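Local coordinates for protein adenosine kinase (Sinorhizobium meliloti, PDB 3UBO) that probably phosphorylates adenosine at the expense of ATP, as a pfkB-family carbohydrate kinase, and binds adenosine and ADP, at residues D146-Y160 with I177-D191. Sequence-based numbering, arbitrary orientation.
Sequences DDVVAQSKVTYFEGY and IAHAHGRETAMTLSD. With ADN (adenosine), chain C.
Ser-190 and the adenosine base sandwich the ring of Tyr-160: Ser-190 CB sits over the ring centre, 3.3 Å from the centroid in a CH-pi contact, while ADN C6 lies 3.4 Å above the opposite face, toward the rim. Ser-190 OG, anti to its own carbonyl carbon (chi1 -70°), accepts from Tyr-160 N at 3.0 Å. Beside it, Glu-158 sends its carboxylate to the edge of the base at ADN C2, held by the backbone N atoms of Asn-13 and Ala-63. With an alanine at Tyr-160 the ring is gone, and the base would probably lose its cover on this side, leaving Ser-190 CB without its partner.

Behind the pocket, strands 154-158 and 184-188 run parallel, bonded from Glu-184 N to Lys-153 O (2.9 Å) through to Gly-159 N and Thr-188 O (3.1 Å). Met-187 CB lies over one face of Phe-157, on the side covered by helix 199-207. At the far end, Arg-183 NE donates to Ala-150 O at 2.9 Å, and Ala-150 CB rests over the His-181 ring. From the C-terminal end of strand 154-158, this beta-alpha-beta crossover sets a tilted, Ser-190-backed ring over the base and a carboxylate that probably draws on the polarised C2-H.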
loop_
_atom_site.group_PDB
_atom_site.type_symbol
_atom_site.label_atom_id
_atom_site.label_comp_id
_atom_site.label_asym_id
_atom_site.label_seq_id
_atom_site.Cartn_x
_atom_site.Cartn_y
_atom_site.Cartn_z
ATOM N N ASP A 146 -21.257 6.927 -23.369
ATOM C CA ASP A 146 -21.428 7.777 -24.535
ATOM C C ASP A 146 -21.559 9.271 -24.146
ATOM O O ASP A 146 -20.850 10.199 -24.656
ATOM C CB ASP A 146 -22.735 7.261 -25.180
ATOM C CG ASP A 146 -22.824 7.611 -26.630
ATOM O OD1 ASP A 146 -22.143 8.621 -26.966
ATOM O OD2 ASP A 146 -23.519 6.912 -27.421
ATOM N N ASP A 147 -22.519 9.446 -23.233
ATOM C CA ASP A 147 -22.895 10.714 -22.645
ATOM C C ASP A 147 -21.651 11.284 -22.015
ATOM O O ASP A 147 -21.263 12.450 -22.270
ATOM C CB ASP A 147 -24.049 10.532 -21.617
ATOM C CG ASP A 147 -23.819 9.365 -20.633
ATOM O OD1 ASP A 147 -23.399 8.295 -21.097
ATOM O OD2 ASP A 147 -24.047 9.510 -19.400
ATOM N N VAL A 148 -20.993 10.434 -21.226
ATOM C CA VAL A 148 -19.734 10.776 -20.556
ATOM C C VAL A 148 -18.618 11.277 -21.504
ATOM O O VAL A 148 -18.120 12.345 -21.263
ATOM C CB VAL A 148 -19.345 9.658 -19.531
ATOM C CG1 VAL A 148 -18.083 9.997 -18.690
ATOM C CG2 VAL A 148 -20.583 9.373 -18.601
ATOM N N VAL A 149 -18.251 10.598 -22.590
ATOM C CA VAL A 149 -17.274 11.213 -23.505
ATOM C C VAL A 149 -17.670 12.617 -23.944
ATOM O O VAL A 149 -16.828 13.528 -23.928
ATOM C CB VAL A 149 -17.004 10.371 -24.730
ATOM C CG1 VAL A 149 -15.801 10.875 -25.585
ATOM C CG2 VAL A 149 -16.881 8.932 -24.299
ATOM N N ALA A 150 -18.941 12.807 -24.299
ATOM C CA ALA A 150 -19.463 14.110 -24.757
ATOM C C ALA A 150 -19.386 15.253 -23.706
ATOM O O ALA A 150 -19.120 16.426 -24.030
ATOM C CB ALA A 150 -20.914 13.928 -25.280
ATOM N N GLN A 151 -19.615 14.906 -22.453
ATOM C CA GLN A 151 -19.587 15.872 -21.360
ATOM C C GLN A 151 -18.185 16.240 -20.801
ATOM O O GLN A 151 -18.046 16.998 -19.772
ATOM C CB GLN A 151 -20.448 15.328 -20.228
ATOM C CG GLN A 151 -21.802 14.826 -20.694
ATOM C CD GLN A 151 -22.564 14.126 -19.580
ATOM O OE1 GLN A 151 -22.167 13.021 -19.129
ATOM N NE2 GLN A 151 -23.663 14.766 -19.109
ATOM N N SER A 152 -17.151 15.755 -21.498
ATOM C CA SER A 152 -15.805 15.831 -20.954
ATOM C C SER A 152 -14.899 16.613 -21.871
ATOM O O SER A 152 -14.769 16.276 -23.075
ATOM C CB SER A 152 -15.245 14.421 -20.653
ATOM O OG SER A 152 -15.936 13.856 -19.555
ATOM N N LYS A 153 -14.249 17.624 -21.270
ATOM C CA LYS A 153 -13.495 18.613 -22.035
ATOM C C LYS A 153 -12.357 17.951 -22.802
ATOM O O LYS A 153 -12.271 18.017 -24.033
ATOM C CB LYS A 153 -12.993 19.787 -21.156
ATOM C CG LYS A 153 -14.093 20.609 -20.395
ATOM C CD LYS A 153 -13.511 21.976 -19.911
ATOM C CE LYS A 153 -14.222 22.556 -18.707
ATOM N NZ LYS A 153 -13.749 23.981 -18.449
ATOM N N VAL A 154 -11.469 17.313 -22.052
ATOM C CA VAL A 154 -10.530 16.418 -22.676
ATOM C C VAL A 154 -10.871 14.937 -22.498
ATOM O O VAL A 154 -11.465 14.529 -21.487
ATOM C CB VAL A 154 -9.164 16.685 -22.245
ATOM C CG1 VAL A 154 -8.264 15.848 -23.087
ATOM C CG2 VAL A 154 -8.871 18.132 -22.545
ATOM N N THR A 155 -10.554 14.150 -23.515
ATOM C CA THR A 155 -10.488 12.704 -23.352
ATOM C C THR A 155 -8.991 12.287 -23.496
ATOM O O THR A 155 -8.266 12.694 -24.445
ATOM C CB THR A 155 -11.546 11.940 -24.280
ATOM O OG1 THR A 155 -12.904 12.237 -23.869
ATOM C CG2 THR A 155 -11.349 10.404 -24.271
ATOM N N TYR A 156 -8.499 11.553 -22.497
ATOM C CA TYR A 156 -7.096 11.157 -22.503
ATOM C C TYR A 156 -6.962 9.656 -22.320
ATOM O O TYR A 156 -7.727 9.056 -21.538
ATOM C CB TYR A 156 -6.443 11.882 -21.391
ATOM C CG TYR A 156 -5.015 11.525 -21.052
ATOM C CD1 TYR A 156 -3.953 12.093 -21.748
ATOM C CD2 TYR A 156 -4.725 10.678 -19.992
ATOM C CE1 TYR A 156 -2.641 11.819 -21.420
ATOM C CE2 TYR A 156 -3.385 10.406 -19.630
ATOM C CZ TYR A 156 -2.335 10.981 -20.343
ATOM O OH TYR A 156 -0.999 10.726 -19.997
ATOM N N PHE A 157 -6.011 9.063 -23.057
ATOM C CA PHE A 157 -5.888 7.597 -23.162
ATOM C C PHE A 157 -4.448 7.175 -23.414
ATOM O O PHE A 157 -3.670 7.929 -24.021
ATOM C CB PHE A 157 -6.781 7.041 -24.315
ATOM C CG PHE A 157 -6.243 7.365 -25.720
ATOM C CD1 PHE A 157 -6.637 8.531 -26.390
ATOM C CD2 PHE A 157 -5.299 6.535 -26.335
ATOM C CE1 PHE A 157 -6.120 8.847 -27.639
ATOM C CE2 PHE A 157 -4.776 6.838 -27.584
ATOM C CZ PHE A 157 -5.188 7.997 -28.238
ATOM N N GLU A 158 -4.114 5.948 -22.987
ATOM C CA GLU A 158 -2.717 5.431 -23.076
ATOM C C GLU A 158 -2.369 4.893 -24.460
ATOM O O GLU A 158 -3.234 4.268 -25.096
ATOM C CB GLU A 158 -2.419 4.300 -22.019
ATOM C CG GLU A 158 -2.662 4.605 -20.507
ATOM C CD GLU A 158 -3.365 3.417 -19.813
ATOM O OE1 GLU A 158 -3.483 3.478 -18.546
ATOM O OE2 GLU A 158 -3.834 2.443 -20.544
ATOM N N GLY A 159 -1.143 5.128 -24.928
ATOM C CA GLY A 159 -0.549 4.300 -25.965
ATOM C C GLY A 159 -0.585 2.824 -25.536
ATOM O O GLY A 159 -0.780 1.899 -26.352
ATOM N N TYR A 160 -0.443 2.607 -24.222
ATOM C CA TYR A 160 -0.395 1.269 -23.618
ATOM C C TYR A 160 -1.559 0.367 -24.039
ATOM O O TYR A 160 -1.551 -0.831 -23.731
ATOM C CB TYR A 160 -0.432 1.354 -22.075
ATOM C CG TYR A 160 0.901 1.562 -21.397
ATOM C CD1 TYR A 160 0.985 2.289 -20.203
ATOM C CD2 TYR A 160 2.066 1.060 -21.939
ATOM C CE1 TYR A 160 2.195 2.539 -19.585
ATOM C CE2 TYR A 160 3.279 1.296 -21.314
ATOM C CZ TYR A 160 3.335 2.042 -20.132
ATOM O OH TYR A 160 4.531 2.262 -19.490
ATOM N N ILE A 177 -16.825 10.486 -30.727
ATOM C CA ILE A 177 -17.844 11.076 -29.837
ATOM C C ILE A 177 -17.494 12.446 -29.297
ATOM O O ILE A 177 -18.393 13.254 -29.044
ATOM C CB ILE A 177 -18.230 10.182 -28.592
ATOM C CG1 ILE A 177 -18.725 8.776 -29.045
ATOM C CG2 ILE A 177 -19.198 10.917 -27.581
ATOM C CD1 ILE A 177 -19.207 7.851 -27.918
ATOM N N ALA A 178 -16.198 12.717 -29.109
ATOM C CA ALA A 178 -15.760 13.807 -28.253
ATOM C C ALA A 178 -15.466 15.016 -29.111
ATOM O O ALA A 178 -15.834 16.144 -28.739
ATOM C CB ALA A 178 -14.517 13.409 -27.453
ATOM N N HIS A 179 -14.775 14.784 -30.232
ATOM C CA HIS A 179 -14.601 15.801 -31.266
ATOM C C HIS A 179 -15.924 16.414 -31.756
ATOM O O HIS A 179 -16.078 17.644 -31.925
ATOM C CB HIS A 179 -13.923 15.162 -32.435
ATOM C CG HIS A 179 -12.455 15.194 -32.305
ATOM N ND1 HIS A 179 -11.613 14.470 -33.116
ATOM C CD2 HIS A 179 -11.674 15.886 -31.449
ATOM C CE1 HIS A 179 -10.360 14.736 -32.775
ATOM N NE2 HIS A 179 -10.368 15.590 -31.768
ATOM N N ALA A 180 -16.867 15.509 -31.961
ATOM C CA ALA A 180 -18.179 15.821 -32.461
ATOM C C ALA A 180 -18.955 16.620 -31.400
ATOM O O ALA A 180 -20.040 17.151 -31.663
ATOM C CB ALA A 180 -18.945 14.478 -32.854
ATOM N N HIS A 181 -18.421 16.699 -30.198
ATOM C CA HIS A 181 -19.091 17.520 -29.224
ATOM C C HIS A 181 -18.302 18.777 -28.844
ATOM O O HIS A 181 -18.691 19.443 -27.897
ATOM C CB HIS A 181 -19.520 16.716 -27.988
ATOM C CG HIS A 181 -20.758 15.906 -28.199
ATOM N ND1 HIS A 181 -20.783 14.778 -28.996
ATOM C CD2 HIS A 181 -22.012 16.038 -27.702
ATOM C CE1 HIS A 181 -21.995 14.241 -28.983
ATOM N NE2 HIS A 181 -22.762 14.981 -28.197
ATOM N N GLY A 182 -17.255 19.112 -29.606
ATOM C CA GLY A 182 -16.453 20.310 -29.344
ATOM C C GLY A 182 -15.431 20.181 -28.178
ATOM O O GLY A 182 -15.198 21.134 -27.371
ATOM N N ARG A 183 -14.844 18.983 -28.100
ATOM C CA ARG A 183 -14.005 18.531 -27.035
ATOM C C ARG A 183 -12.674 18.202 -27.684
ATOM O O ARG A 183 -12.535 18.172 -28.902
ATOM C CB ARG A 183 -14.571 17.258 -26.450
ATOM C CG ARG A 183 -15.765 17.401 -25.545
ATOM C CD ARG A 183 -16.275 18.821 -25.360
ATOM N NE ARG A 183 -17.593 18.742 -24.715
ATOM C CZ ARG A 183 -18.166 19.689 -23.966
ATOM N NH1 ARG A 183 -19.378 19.443 -23.457
ATOM N NH2 ARG A 183 -17.532 20.851 -23.703
ATOM N N GLU A 184 -11.681 17.973 -26.831
ATOM C CA GLU A 184 -10.297 17.705 -27.226
ATOM C C GLU A 184 -9.848 16.311 -26.761
ATOM O O GLU A 184 -10.309 15.802 -25.716
ATOM C CB GLU A 184 -9.354 18.768 -26.642
ATOM C CG GLU A 184 -9.073 19.926 -27.614
ATOM C CD GLU A 184 -8.390 21.076 -26.949
ATOM O OE1 GLU A 184 -7.329 21.511 -27.459
ATOM O OE2 GLU A 184 -8.903 21.525 -25.895
ATOM N N THR A 185 -8.950 15.704 -27.537
ATOM C CA THR A 185 -8.500 14.364 -27.224
ATOM C C THR A 185 -7.025 14.351 -26.854
ATOM O O THR A 185 -6.207 15.023 -27.495
ATOM C CB THR A 185 -8.757 13.361 -28.395
ATOM O OG1 THR A 185 -7.879 13.644 -29.502
ATOM C CG2 THR A 185 -10.205 13.391 -28.837
ATOM N N ALA A 186 -6.670 13.555 -25.857
ATOM C CA ALA A 186 -5.265 13.525 -25.528
ATOM C C ALA A 186 -4.670 12.135 -25.356
ATOM O O ALA A 186 -5.383 11.181 -25.041
ATOM C CB ALA A 186 -4.989 14.419 -24.298
HETATM N N MSE A 187 -3.350 12.051 -25.535
HETATM C CA MSE A 187 -2.639 10.827 -25.182
HETATM C C MSE A 187 -1.242 10.937 -24.560
HETATM O O MSE A 187 -0.477 11.825 -24.882
HETATM C CB MSE A 187 -2.516 9.935 -26.400
HETATM C CG MSE A 187 -1.211 10.174 -27.184
HETATM SE SE MSE A 187 -1.244 9.148 -28.903
HETATM C CE MSE A 187 -1.282 7.263 -28.224
ATOM N N THR A 188 -0.888 9.966 -23.718
ATOM C CA THR A 188 0.528 9.741 -23.358
ATOM C C THR A 188 1.178 8.667 -24.238
ATOM O O THR A 188 0.551 7.677 -24.548
ATOM C CB THR A 188 0.644 9.231 -21.945
ATOM O OG1 THR A 188 1.757 8.357 -21.908
ATOM C CG2 THR A 188 -0.556 8.409 -21.575
ATOM N N LEU A 189 2.427 8.824 -24.625
ATOM C CA LEU A 189 3.091 7.736 -25.349
ATOM C C LEU A 189 3.444 6.507 -24.484
ATOM O O LEU A 189 4.021 5.519 -24.959
ATOM C CB LEU A 189 4.371 8.261 -25.967
ATOM C CG LEU A 189 4.173 8.858 -27.344
ATOM C CD1 LEU A 189 2.757 9.300 -27.423
ATOM C CD2 LEU A 189 5.134 9.988 -27.556
ATOM N N SER A 190 3.186 6.619 -23.184
ATOM C CA SER A 190 3.329 5.493 -22.267
ATOM C C SER A 190 4.769 5.065 -21.953
ATOM O O SER A 190 5.237 5.236 -20.803
ATOM C CB SER A 190 2.535 4.333 -22.817
ATOM O OG SER A 190 1.142 4.626 -22.707
ATOM N N ASP A 191 5.475 4.533 -22.958
ATOM C CA ASP A 191 6.740 3.857 -22.715
ATOM C C ASP A 191 7.517 3.794 -23.997
ATOM O O ASP A 191 6.961 3.729 -25.083
ATOM C CB ASP A 191 6.446 2.462 -22.109
ATOM C CG ASP A 191 7.641 1.540 -22.111
ATOM O OD1 ASP A 191 8.761 1.854 -21.599
ATOM O OD2 ASP A 191 7.427 0.451 -22.666
HETATM O "O5'" ADN C . 3.693 5.000 -15.210
HETATM C "C5'" ADN C . 3.110 4.708 -13.885
HETATM C "C4'" ADN C . 2.049 3.554 -13.889
HETATM O "O4'" ADN C . 2.149 2.693 -15.029
HETATM C "C3'" ADN C . 1.714 2.530 -12.684
HETATM O "O3'" ADN C . 1.001 2.863 -11.517
HETATM C "C2'" ADN C . 1.112 1.301 -13.445
HETATM O "O2'" ADN C . -0.151 0.806 -12.950
HETATM C "C1'" ADN C . 1.115 1.794 -14.837
HETATM N N9 ADN C . 1.309 0.679 -15.813
HETATM C C8 ADN C . 2.324 -0.313 -15.932
HETATM N N7 ADN C . 2.129 -1.058 -17.125
HETATM C C5 ADN C . 0.993 -0.509 -17.747
HETATM C C6 ADN C . 0.299 -0.843 -18.943
HETATM N N6 ADN C . 0.748 -1.898 -19.811
HETATM N N1 ADN C . -0.859 -0.059 -19.293
HETATM C C2 ADN C . -1.290 1.017 -18.451
HETATM N N3 ADN C . -0.629 1.383 -17.252
HETATM C C4 ADN C . 0.493 0.586 -16.923
#